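Long-range contacts in sugar kinase, pfkB family (Thermotoga maritima, PDB 2AJR), which probably transfers a phosphate from ATP to a phosphorylated fructose, as expected of a phosphofructokinase-like member of the pfkB sugar kinase family: residues 23-28 / 104-109; 71-76 / 96-101; 125-130 / 156-161; 138-143 / 166-171. One frame throughout, in Å; residues are numbered along the deposited sequence.

Contact 1: 23-28 / 104-109; sequences LDREIF and TRENIE. With ACT (acetate ion), chain D.
In Asp24 and Glu109 CG stands anti to the carbonyl carbon, and a bend at chi2 (93°) then carries the Glu109 carboxylate across to Asp24. Asp24 OD1 lies 2.5 Å from Glu109 OE2, the two carboxylate planes turned 72° apart. Asp24 OD2 forms a salt bridge with Lys310, and an acetate, probably from the crystallisation liquor, lies beside Asp24 and takes a weak hydrogen bond from Asn107 ND2. An asparagine in place of Asp24 would probably leave Lys310 without a charged mate and disturb the close approach to Glu109. Arg25 and Glu106 lie side by side over the other face, and NE meets OE2 at the guanidinium edge in a weak, 3.5 Å salt bridge. Glu106 OE1 pairs more firmly with Arg25 of the second subunit; Ile27 packs on Ile108 of that subunit, and Ile108 on its Ile27. Between the faces runs a parallel ladder in which Arg25 is gripped twice, Arg25 N giving its hydrogen to Asn107 O at 2.9 Å and Arg25 O receiving Glu109 N at 3.0 Å. Asn107 N bonds to Leu23 O, and Ile27 N to Glu109 O. One face is thus acidic and near the magnesium-binding loop, the other given to the dimer: the central parallel pair of a four-stranded lid sheet, which in ribokinase-like sugar kinases projects from the alpha/beta core and commonly takes part in dimerisation.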
# COMPACT_ATOMS: atom_id res chain seq x y z
N LEU A 23 -8.89 -4.52 1.55
CA LEU A 23 -8.82 -3.85 0.27
C LEU A 23 -7.59 -4.37 -0.46
O LEU A 23 -6.48 -4.30 0.04
CB LEU A 23 -8.68 -2.34 0.45
CG LEU A 23 -9.97 -1.67 0.88
CD1 LEU A 23 -9.69 -0.30 1.45
CD2 LEU A 23 -10.90 -1.60 -0.31
N ASP A 24 -7.79 -4.91 -1.65
CA ASP A 24 -6.69 -5.43 -2.44
C ASP A 24 -6.23 -4.33 -3.37
O ASP A 24 -7.02 -3.82 -4.17
CB ASP A 24 -7.14 -6.64 -3.27
CG ASP A 24 -7.18 -7.92 -2.46
OD1 ASP A 24 -6.21 -8.16 -1.69
OD2 ASP A 24 -8.17 -8.68 -2.60
N ARG A 25 -4.97 -3.93 -3.24
CA ARG A 25 -4.35 -3.06 -4.21
C ARG A 25 -3.46 -3.87 -5.13
O ARG A 25 -2.36 -4.28 -4.74
CB ARG A 25 -3.53 -1.97 -3.54
CG ARG A 25 -2.85 -1.05 -4.59
CD ARG A 25 -2.81 0.40 -4.15
NE ARG A 25 -4.11 1.06 -4.25
CZ ARG A 25 -4.67 1.51 -5.38
NH1 ARG A 25 -4.06 1.37 -6.55
NH2 ARG A 25 -5.85 2.10 -5.32
N GLU A 26 -3.94 -4.09 -6.35
CA GLU A 26 -3.18 -4.78 -7.39
C GLU A 26 -2.40 -3.77 -8.24
O GLU A 26 -2.91 -2.73 -8.65
CB GLU A 26 -4.11 -5.61 -8.28
CG GLU A 26 -5.08 -6.60 -7.55
CD GLU A 26 -6.52 -6.61 -8.17
OE1 GLU A 26 -6.70 -7.26 -9.25
OE2 GLU A 26 -7.46 -5.97 -7.57
N ILE A 27 -1.15 -4.09 -8.50
CA ILE A 27 -0.27 -3.22 -9.26
C ILE A 27 0.40 -4.13 -10.27
O ILE A 27 0.91 -5.19 -9.91
CB ILE A 27 0.80 -2.59 -8.35
CG1 ILE A 27 0.15 -2.01 -7.09
CG2 ILE A 27 1.58 -1.50 -9.10
CD1 ILE A 27 1.12 -1.81 -5.96
N PHE A 28 0.40 -3.72 -11.54
CA PHE A 28 0.90 -4.54 -12.63
C PHE A 28 2.14 -3.88 -13.20
O PHE A 28 2.07 -2.83 -13.79
CB PHE A 28 -0.19 -4.73 -13.70
CG PHE A 28 -1.43 -5.37 -13.14
CD1 PHE A 28 -1.49 -6.74 -12.93
CD2 PHE A 28 -2.52 -4.59 -12.74
CE1 PHE A 28 -2.63 -7.35 -12.37
CE2 PHE A 28 -3.66 -5.19 -12.16
CZ PHE A 28 -3.71 -6.56 -11.97
N THR A 104 -9.36 -1.57 8.60
CA THR A 104 -9.41 -2.71 7.73
C THR A 104 -8.11 -2.75 6.92
O THR A 104 -7.66 -1.73 6.42
CB THR A 104 -10.60 -2.64 6.79
OG1 THR A 104 -11.81 -2.81 7.54
CG2 THR A 104 -10.50 -3.74 5.71
N ARG A 105 -7.51 -3.92 6.79
CA ARG A 105 -6.20 -4.01 6.16
C ARG A 105 -6.23 -3.70 4.67
O ARG A 105 -7.21 -3.95 4.00
CB ARG A 105 -5.61 -5.39 6.40
CG ARG A 105 -6.30 -6.53 5.67
CD ARG A 105 -6.31 -7.73 6.55
NE ARG A 105 -6.94 -8.91 5.97
CZ ARG A 105 -6.29 -9.95 5.46
NH1 ARG A 105 -4.97 -9.97 5.41
NH2 ARG A 105 -6.96 -10.97 4.96
N GLU A 106 -5.16 -3.12 4.16
CA GLU A 106 -4.99 -3.02 2.72
C GLU A 106 -3.85 -3.95 2.38
O GLU A 106 -2.75 -3.77 2.88
CB GLU A 106 -4.69 -1.59 2.28
CG GLU A 106 -4.56 -1.44 0.73
CD GLU A 106 -4.21 -0.01 0.22
OE1 GLU A 106 -3.42 0.69 0.89
OE2 GLU A 106 -4.69 0.39 -0.87
N ASN A 107 -4.13 -4.98 1.57
CA ASN A 107 -3.09 -5.87 1.06
C ASN A 107 -2.59 -5.40 -0.30
O ASN A 107 -3.32 -4.73 -1.04
CB ASN A 107 -3.60 -7.30 0.95
CG ASN A 107 -3.90 -7.91 2.31
OD1 ASN A 107 -3.49 -7.37 3.34
ND2 ASN A 107 -4.62 -9.00 2.32
N ILE A 108 -1.36 -5.76 -0.61
CA ILE A 108 -0.71 -5.33 -1.85
C ILE A 108 -0.25 -6.53 -2.66
O ILE A 108 0.40 -7.42 -2.13
CB ILE A 108 0.48 -4.39 -1.54
CG1 ILE A 108 -0.06 -3.07 -0.94
CG2 ILE A 108 1.28 -4.13 -2.79
CD1 ILE A 108 0.99 -2.19 -0.35
N GLU A 109 -0.64 -6.58 -3.93
CA GLU A 109 -0.23 -7.64 -4.83
C GLU A 109 0.40 -7.00 -6.07
O GLU A 109 -0.25 -6.24 -6.77
CB GLU A 109 -1.41 -8.53 -5.22
CG GLU A 109 -2.17 -9.18 -4.03
CD GLU A 109 -3.36 -8.35 -3.54
OE1 GLU A 109 -3.85 -7.49 -4.31
OE2 GLU A 109 -3.82 -8.54 -2.40
C ACT D . -7.48 -11.61 -0.34
O ACT D . -6.60 -10.74 0.05
OXT ACT D . -8.17 -11.37 -1.39
CH3 ACT D . -7.77 -12.88 0.41

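Contact 2: 71-76 / 96-101; sequences TGFVGG and NFVYVE
This is a parallel strand pair at one edge of the large central sheet, formed by the two strands of the beta-alpha-beta unit that has helix 76-89 as its connection. Its backbone ladder runs from Val98 N to Gly72 O (2.9 Å), then through Val74, whose N reaches Val98 O and whose O takes Val100 N at 2.8 Å. At the start Thr71 OG1 donates to Asn96 O over 2.6 Å. Val74 serves both aromatic neighbours on the helix side: its CG1, anti to the carbonyl carbon (chi1 -57°), stands over the Phe97 ring 3.8 Å from the centroid, while CG2 lies over the Tyr99 face, 3.6 Å from that ring's centroid. Phe97 also brings CD1 within 3.4 Å of Gly72 N, where the chain turns a corner at backbone angles that call for glycine, and packs on Val83 and Leu86 of the helix. Replacing Phe97 with alanine would probably strip Val74 CG1 of its ring and open a gap beneath helix 76-89. On the reverse face Phe73 CD1 rests on Val100 CG1, 3.7 Å away. Apart from the Thr71 hydroxyl, the side chains join the strands by apolar contact, and the polar links are backbone bonds, which set the parallel register.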
# COMPACT_ATOMS: atom_id res chain seq x y z
N THR A 71 -20.87 -10.64 5.94
CA THR A 71 -20.56 -10.19 7.29
C THR A 71 -19.08 -10.38 7.68
O THR A 71 -18.31 -11.00 6.95
CB THR A 71 -21.48 -10.87 8.32
OG1 THR A 71 -21.40 -10.14 9.55
CG2 THR A 71 -21.07 -12.31 8.53
N GLY A 72 -18.71 -9.82 8.84
CA GLY A 72 -17.32 -9.72 9.27
C GLY A 72 -17.04 -8.46 10.09
O GLY A 72 -17.95 -7.87 10.68
N PHE A 73 -15.78 -8.05 10.14
CA PHE A 73 -15.41 -6.81 10.82
C PHE A 73 -14.82 -5.84 9.81
O PHE A 73 -14.05 -6.24 8.97
CB PHE A 73 -14.37 -7.08 11.91
CG PHE A 73 -14.81 -8.06 12.95
CD1 PHE A 73 -15.77 -7.71 13.89
CD2 PHE A 73 -14.26 -9.32 13.01
CE1 PHE A 73 -16.19 -8.61 14.85
CE2 PHE A 73 -14.68 -10.23 13.98
CZ PHE A 73 -15.65 -9.87 14.90
N VAL A 74 -15.20 -4.57 9.89
CA VAL A 74 -14.56 -3.54 9.10
C VAL A 74 -14.25 -2.40 10.03
O VAL A 74 -14.87 -2.27 11.09
CB VAL A 74 -15.47 -3.04 7.98
CG1 VAL A 74 -15.87 -4.20 7.08
CG2 VAL A 74 -16.69 -2.31 8.55
N GLY A 75 -13.30 -1.56 9.65
CA GLY A 75 -13.01 -0.39 10.49
C GLY A 75 -12.28 0.73 9.81
O GLY A 75 -11.65 0.53 8.78
N GLY A 76 -12.34 1.90 10.42
CA GLY A 76 -11.62 3.08 9.94
C GLY A 76 -11.88 3.53 8.52
O GLY A 76 -12.92 3.23 7.93
N ASN A 96 -23.46 -6.58 6.34
CA ASN A 96 -23.88 -6.58 7.74
C ASN A 96 -22.65 -6.76 8.64
O ASN A 96 -22.48 -7.79 9.30
CB ASN A 96 -24.91 -7.69 7.96
CG ASN A 96 -25.48 -7.69 9.36
OD1 ASN A 96 -25.62 -6.64 9.99
ND2 ASN A 96 -25.81 -8.87 9.86
N PHE A 97 -21.78 -5.77 8.61
CA PHE A 97 -20.48 -5.86 9.24
C PHE A 97 -20.49 -5.18 10.60
O PHE A 97 -21.07 -4.13 10.75
CB PHE A 97 -19.45 -5.11 8.38
CG PHE A 97 -19.13 -5.77 7.09
CD1 PHE A 97 -18.42 -6.96 7.08
CD2 PHE A 97 -19.49 -5.19 5.90
CE1 PHE A 97 -18.12 -7.59 5.88
CE2 PHE A 97 -19.17 -5.81 4.69
CZ PHE A 97 -18.49 -7.02 4.69
N VAL A 98 -19.79 -5.75 11.57
CA VAL A 98 -19.58 -5.06 12.83
C VAL A 98 -18.41 -4.09 12.64
O VAL A 98 -17.31 -4.50 12.23
CB VAL A 98 -19.25 -6.04 13.94
CG1 VAL A 98 -18.68 -5.31 15.16
CG2 VAL A 98 -20.49 -6.83 14.29
N TYR A 99 -18.65 -2.82 12.95
CA TYR A 99 -17.66 -1.77 12.80
C TYR A 99 -16.77 -1.71 14.02
O TYR A 99 -17.27 -1.62 15.13
CB TYR A 99 -18.36 -0.43 12.58
CG TYR A 99 -18.90 -0.36 11.18
CD1 TYR A 99 -20.07 -1.03 10.83
CD2 TYR A 99 -18.22 0.33 10.18
CE1 TYR A 99 -20.55 -1.01 9.55
CE2 TYR A 99 -18.72 0.37 8.88
CZ TYR A 99 -19.88 -0.32 8.58
OH TYR A 99 -20.39 -0.31 7.31
N VAL A 100 -15.47 -1.77 13.81
CA VAL A 100 -14.51 -1.84 14.89
C VAL A 100 -13.61 -0.61 14.85
O VAL A 100 -13.59 0.12 13.87
CB VAL A 100 -13.66 -3.15 14.83
CG1 VAL A 100 -14.54 -4.37 14.97
CG2 VAL A 100 -12.86 -3.25 13.51
N GLU A 101 -12.91 -0.36 15.96
CA GLU A 101 -11.94 0.72 16.06
C GLU A 101 -10.70 0.14 15.40
O GLU A 101 -10.33 -0.99 15.69
CB GLU A 101 -11.70 1.04 17.56
CG GLU A 101 -11.12 2.44 17.90
CD GLU A 101 -12.04 3.61 17.55
OE1 GLU A 101 -13.16 3.70 18.12
OE2 GLU A 101 -11.66 4.45 16.69
O HOH W 1 -14.30 2.17 12.59

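Contact 3: 125-130 / 156-161; sequences GPDVTD and IPPGVN
A single backbone hydrogen bond joins the loops, from Val128 N to Pro158 O, 3.1 Å long and nearly straight at 167°. The same oxygen is also met by Asp127 CA in a CA-H...O contact. The apolar contacts centre on Val128: Val128 CG2, anti to the carbonyl carbon, lies 3.7 Å from Pro157 CG, while Val128 CB is 3.9 Å from Val160 CG2, the two valines running alongside each other. Val133 of helix 130-144 touches both valines, and Phe73 flanks Val128 and Pro157. A third group brings oxygens against proline rings, Pro126 O being 3.5 Å from Pro157 CB and Asp127 OD1 equally far (3.5 Å) from Pro158 CB. That carboxylate oxygen has its stronger partner in Lys45 of the second subunit, which also bonds to Gly125 O. Shape completes the fit, since Pro157 to Val160 form a type II beta turn in which Gly159 sits close under Val128 O, where a side chain would clash. Beyond the contact both loops lead into helices, Thr129 OG1 capping Asp132 N and Asn161 OD1 capping Gly163 N. Segment 125-130 carries the chain from the lid sheet back to the alpha/beta core. With one backbone hydrogen bond and prolines that have no N-H to give, the loops meet mainly through van der Waals contact, while the Asp127 charge is met by Lys45 of the second subunit.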
# COMPACT_ATOMS: atom_id res chain seq x y z
N GLY A 125 -4.57 -7.07 9.76
CA GLY A 125 -5.91 -6.64 10.14
C GLY A 125 -5.94 -6.00 11.51
O GLY A 125 -4.96 -6.06 12.24
N PRO A 126 -7.08 -5.40 11.88
CA PRO A 126 -7.21 -4.70 13.16
C PRO A 126 -7.35 -5.64 14.35
O PRO A 126 -7.81 -6.76 14.19
CB PRO A 126 -8.53 -3.95 13.00
CG PRO A 126 -9.32 -4.83 12.11
CD PRO A 126 -8.35 -5.42 11.13
N ASP A 127 -6.96 -5.17 15.52
CA ASP A 127 -7.30 -5.84 16.77
C ASP A 127 -8.80 -5.74 17.01
O ASP A 127 -9.35 -4.65 17.02
CB ASP A 127 -6.62 -5.16 17.98
CG ASP A 127 -5.17 -5.57 18.17
OD1 ASP A 127 -4.61 -6.28 17.31
OD2 ASP A 127 -4.60 -5.15 19.19
N VAL A 128 -9.44 -6.88 17.22
CA VAL A 128 -10.84 -6.91 17.57
C VAL A 128 -10.96 -7.27 19.05
O VAL A 128 -10.30 -8.18 19.53
CB VAL A 128 -11.58 -7.92 16.70
CG1 VAL A 128 -13.02 -8.07 17.15
CG2 VAL A 128 -11.50 -7.48 15.22
N THR A 129 -11.79 -6.53 19.76
CA THR A 129 -12.02 -6.75 21.18
C THR A 129 -13.05 -7.85 21.39
O THR A 129 -13.67 -8.34 20.44
CB THR A 129 -12.55 -5.49 21.85
OG1 THR A 129 -13.91 -5.27 21.44
CG2 THR A 129 -11.68 -4.28 21.51
N ASP A 130 -13.24 -8.23 22.65
CA ASP A 130 -14.19 -9.28 23.01
C ASP A 130 -15.66 -8.80 22.87
O ASP A 130 -16.54 -9.57 22.52
CB ASP A 130 -13.91 -9.77 24.44
CG ASP A 130 -13.89 -11.28 24.53
OD1 ASP A 130 -13.25 -11.93 23.67
OD2 ASP A 130 -14.50 -11.82 25.48
N ILE A 156 -8.51 -14.97 10.49
CA ILE A 156 -9.06 -14.35 11.68
C ILE A 156 -8.21 -13.11 11.93
O ILE A 156 -7.00 -13.16 11.73
CB ILE A 156 -8.87 -15.32 12.90
CG1 ILE A 156 -9.80 -16.52 12.78
CG2 ILE A 156 -9.12 -14.64 14.22
CD1 ILE A 156 -11.11 -16.18 12.10
N PRO A 157 -8.82 -11.99 12.36
CA PRO A 157 -7.98 -10.87 12.75
C PRO A 157 -7.41 -11.09 14.15
O PRO A 157 -7.95 -11.89 14.90
CB PRO A 157 -8.95 -9.69 12.74
CG PRO A 157 -10.26 -10.29 13.10
CD PRO A 157 -10.25 -11.67 12.50
N PRO A 158 -6.31 -10.41 14.49
CA PRO A 158 -5.71 -10.51 15.82
C PRO A 158 -6.69 -10.18 16.94
O PRO A 158 -7.53 -9.29 16.79
CB PRO A 158 -4.57 -9.48 15.79
CG PRO A 158 -4.30 -9.21 14.41
CD PRO A 158 -5.52 -9.55 13.60
N GLY A 159 -6.56 -10.88 18.06
CA GLY A 159 -7.40 -10.64 19.23
C GLY A 159 -8.63 -11.52 19.28
O GLY A 159 -9.36 -11.51 20.27
N VAL A 160 -8.87 -12.28 18.21
CA VAL A 160 -10.02 -13.15 18.13
C VAL A 160 -9.55 -14.55 18.44
O VAL A 160 -8.54 -15.00 17.93
CB VAL A 160 -10.62 -13.14 16.74
CG1 VAL A 160 -11.66 -14.26 16.60
CG2 VAL A 160 -11.20 -11.78 16.43
N ASN A 161 -10.29 -15.25 19.30
CA ASN A 161 -9.94 -16.62 19.62
C ASN A 161 -10.12 -17.53 18.41
O ASN A 161 -11.16 -17.50 17.74
CB ASN A 161 -10.75 -17.14 20.79
CG ASN A 161 -10.21 -18.44 21.33
OD1 ASN A 161 -10.34 -19.48 20.69
ND2 ASN A 161 -9.58 -18.39 22.49

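Contact 4: 138-143 / 166-171; sequences RRYKMT and NELVRL
Leu168 is the first residue of segment 166-171 to meet the other helix, and it does so twice. Its CD2 methyl stands almost over the centre of the Tyr140 ring, 3.4 Å from the centroid and 10° off the normal, a CH-pi contact. Its carbonyl O accepts the Tyr140 hydroxyl at a distance of 2.6 Å between OH and O, with the donor above the carbonyl plane. The tyrosine reaches both because CG is anti to the backbone N (chi1 178°), which sends the ring across the gap between the helices. Helices 130-144 and 164-174 are neighbours on one side of the alpha/beta core and run roughly parallel, 24° apart; the intervening ring fits the wide 10.8 Å separation of their axes here. On the sheet side Tyr140 touches Leu15 and Val17 of strand 14-18 and Val150 and Ile152 of strand 149-153, which places it between the two helices and the sheet. One turn further on, Leu171 approaches the ring at its edge, CB lying 3.9 Å from Tyr140 CE2. Its methyls then meet the aliphatic part of Lys141, CD2 at 3.7 Å from CE, where the extended chain of this exposed lysine crosses the leucine.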
# COMPACT_ATOMS: atom_id res chain seq x y z
N ARG A 138 -23.78 -12.46 17.94
CA ARG A 138 -25.17 -12.14 18.13
C ARG A 138 -25.85 -11.85 16.78
O ARG A 138 -26.98 -12.30 16.54
CB ARG A 138 -25.25 -10.94 19.08
CG ARG A 138 -26.48 -10.85 19.95
CD ARG A 138 -27.63 -10.21 19.22
NE ARG A 138 -28.19 -9.11 20.00
CZ ARG A 138 -27.74 -7.86 20.00
NH1 ARG A 138 -26.69 -7.49 19.27
NH2 ARG A 138 -28.34 -6.96 20.74
N ARG A 139 -25.17 -11.13 15.89
CA ARG A 139 -25.69 -10.86 14.54
C ARG A 139 -25.64 -12.09 13.66
O ARG A 139 -26.50 -12.29 12.80
CB ARG A 139 -24.87 -9.80 13.84
CG ARG A 139 -25.08 -8.43 14.31
CD ARG A 139 -24.55 -7.46 13.27
NE ARG A 139 -24.76 -6.09 13.68
CZ ARG A 139 -24.09 -5.04 13.20
NH1 ARG A 139 -23.16 -5.19 12.27
NH2 ARG A 139 -24.36 -3.84 13.67
N TYR A 140 -24.58 -12.88 13.83
CA TYR A 140 -24.41 -14.12 13.08
C TYR A 140 -25.62 -15.04 13.32
O TYR A 140 -26.22 -15.54 12.36
CB TYR A 140 -23.10 -14.81 13.46
CG TYR A 140 -22.85 -16.13 12.77
CD1 TYR A 140 -22.44 -16.18 11.44
CD2 TYR A 140 -23.03 -17.34 13.44
CE1 TYR A 140 -22.22 -17.41 10.80
CE2 TYR A 140 -22.81 -18.56 12.82
CZ TYR A 140 -22.40 -18.59 11.50
OH TYR A 140 -22.18 -19.82 10.90
N LYS A 141 -25.97 -15.25 14.59
CA LYS A 141 -27.12 -16.09 14.95
C LYS A 141 -28.38 -15.61 14.27
O LYS A 141 -29.15 -16.40 13.74
CB LYS A 141 -27.35 -16.12 16.47
CG LYS A 141 -26.28 -16.90 17.22
CD LYS A 141 -26.28 -16.62 18.72
CE LYS A 141 -25.06 -17.25 19.42
NZ LYS A 141 -24.71 -16.56 20.70
N MSE A 142 -28.59 -14.30 14.26
CA MSE A 142 -29.81 -13.76 13.70
C MSE A 142 -29.89 -14.03 12.21
O MSE A 142 -30.92 -14.46 11.71
CB MSE A 142 -29.94 -12.29 14.03
CG MSE A 142 -30.23 -12.08 15.51
SE MSE A 142 -30.19 -10.22 16.16
CE MSE A 142 -30.92 -10.56 17.99
N THR A 143 -28.79 -13.84 11.50
CA THR A 143 -28.79 -14.02 10.06
C THR A 143 -29.02 -15.48 9.62
O THR A 143 -29.51 -15.73 8.51
CB THR A 143 -27.48 -13.49 9.50
OG1 THR A 143 -27.20 -12.21 10.09
CG2 THR A 143 -27.55 -13.36 7.99
N ASN A 166 -15.03 -22.75 15.15
CA ASN A 166 -15.77 -23.89 15.61
C ASN A 166 -17.17 -23.43 15.99
O ASN A 166 -18.15 -24.04 15.58
CB ASN A 166 -15.04 -24.55 16.79
CG ASN A 166 -15.65 -25.86 17.17
OD1 ASN A 166 -16.76 -25.91 17.69
ND2 ASN A 166 -14.93 -26.94 16.92
N GLU A 167 -17.28 -22.34 16.75
CA GLU A 167 -18.59 -21.90 17.21
C GLU A 167 -19.46 -21.56 16.01
O GLU A 167 -20.65 -21.85 16.01
CB GLU A 167 -18.50 -20.72 18.19
CG GLU A 167 -19.77 -20.48 19.03
N LEU A 168 -18.87 -20.96 14.99
CA LEU A 168 -19.62 -20.52 13.81
C LEU A 168 -20.20 -21.68 13.02
O LEU A 168 -21.33 -21.60 12.54
CB LEU A 168 -18.73 -19.69 12.88
CG LEU A 168 -18.36 -18.33 13.45
CD1 LEU A 168 -17.34 -17.64 12.56
CD2 LEU A 168 -19.60 -17.48 13.65
N VAL A 169 -19.41 -22.75 12.88
CA VAL A 169 -19.87 -23.96 12.20
C VAL A 169 -20.96 -24.62 13.03
O VAL A 169 -21.96 -25.11 12.50
CB VAL A 169 -18.71 -24.96 11.99
CG1 VAL A 169 -19.22 -26.33 11.57
CG2 VAL A 169 -17.70 -24.41 10.97
N ARG A 170 -20.75 -24.61 14.34
CA ARG A 170 -21.64 -25.30 15.26
C ARG A 170 -23.02 -24.65 15.24
O ARG A 170 -24.03 -25.32 15.09
CB ARG A 170 -21.04 -25.28 16.67
CG ARG A 170 -21.56 -26.38 17.58
CD ARG A 170 -21.43 -25.98 19.04
NE ARG A 170 -22.34 -24.87 19.33
CZ ARG A 170 -22.30 -24.11 20.42
NH1 ARG A 170 -21.38 -24.32 21.37
NH2 ARG A 170 -23.18 -23.13 20.57
N LEU A 171 -23.04 -23.34 15.41
CA LEU A 171 -24.28 -22.59 15.36
C LEU A 171 -25.02 -22.83 14.05
O LEU A 171 -26.23 -23.08 14.05
CB LEU A 171 -23.99 -21.10 15.55
CG LEU A 171 -23.51 -20.70 16.94
CD1 LEU A 171 -22.73 -19.38 16.90
CD2 LEU A 171 -24.69 -20.60 17.88

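How the contacts relate
Contact 1 belongs to the lid and is the one near the bound magnesium ion: the Glu26 side chain is about 7 Å from the metal and about 4 Å from the side chain of Glu309, one of its ligands. The other three lie in the core, away from the metal site. Thr104, just before the lid strand, links contact 1 to contact 2, its OG1 2.9 Å from Gly75 N. Contacts 2 and 3, with centres 11 Å apart, share the packing of Phe73 on Val128 and Pro157. Arg139 of contact 4 reaches Phe97 O of contact 2 in a weak hydrogen bond. Contacts 3 and 4 interlace along the chain but stay about 6 Å apart at their nearest atoms. Contacts 1 and 3 both meet the second subunit.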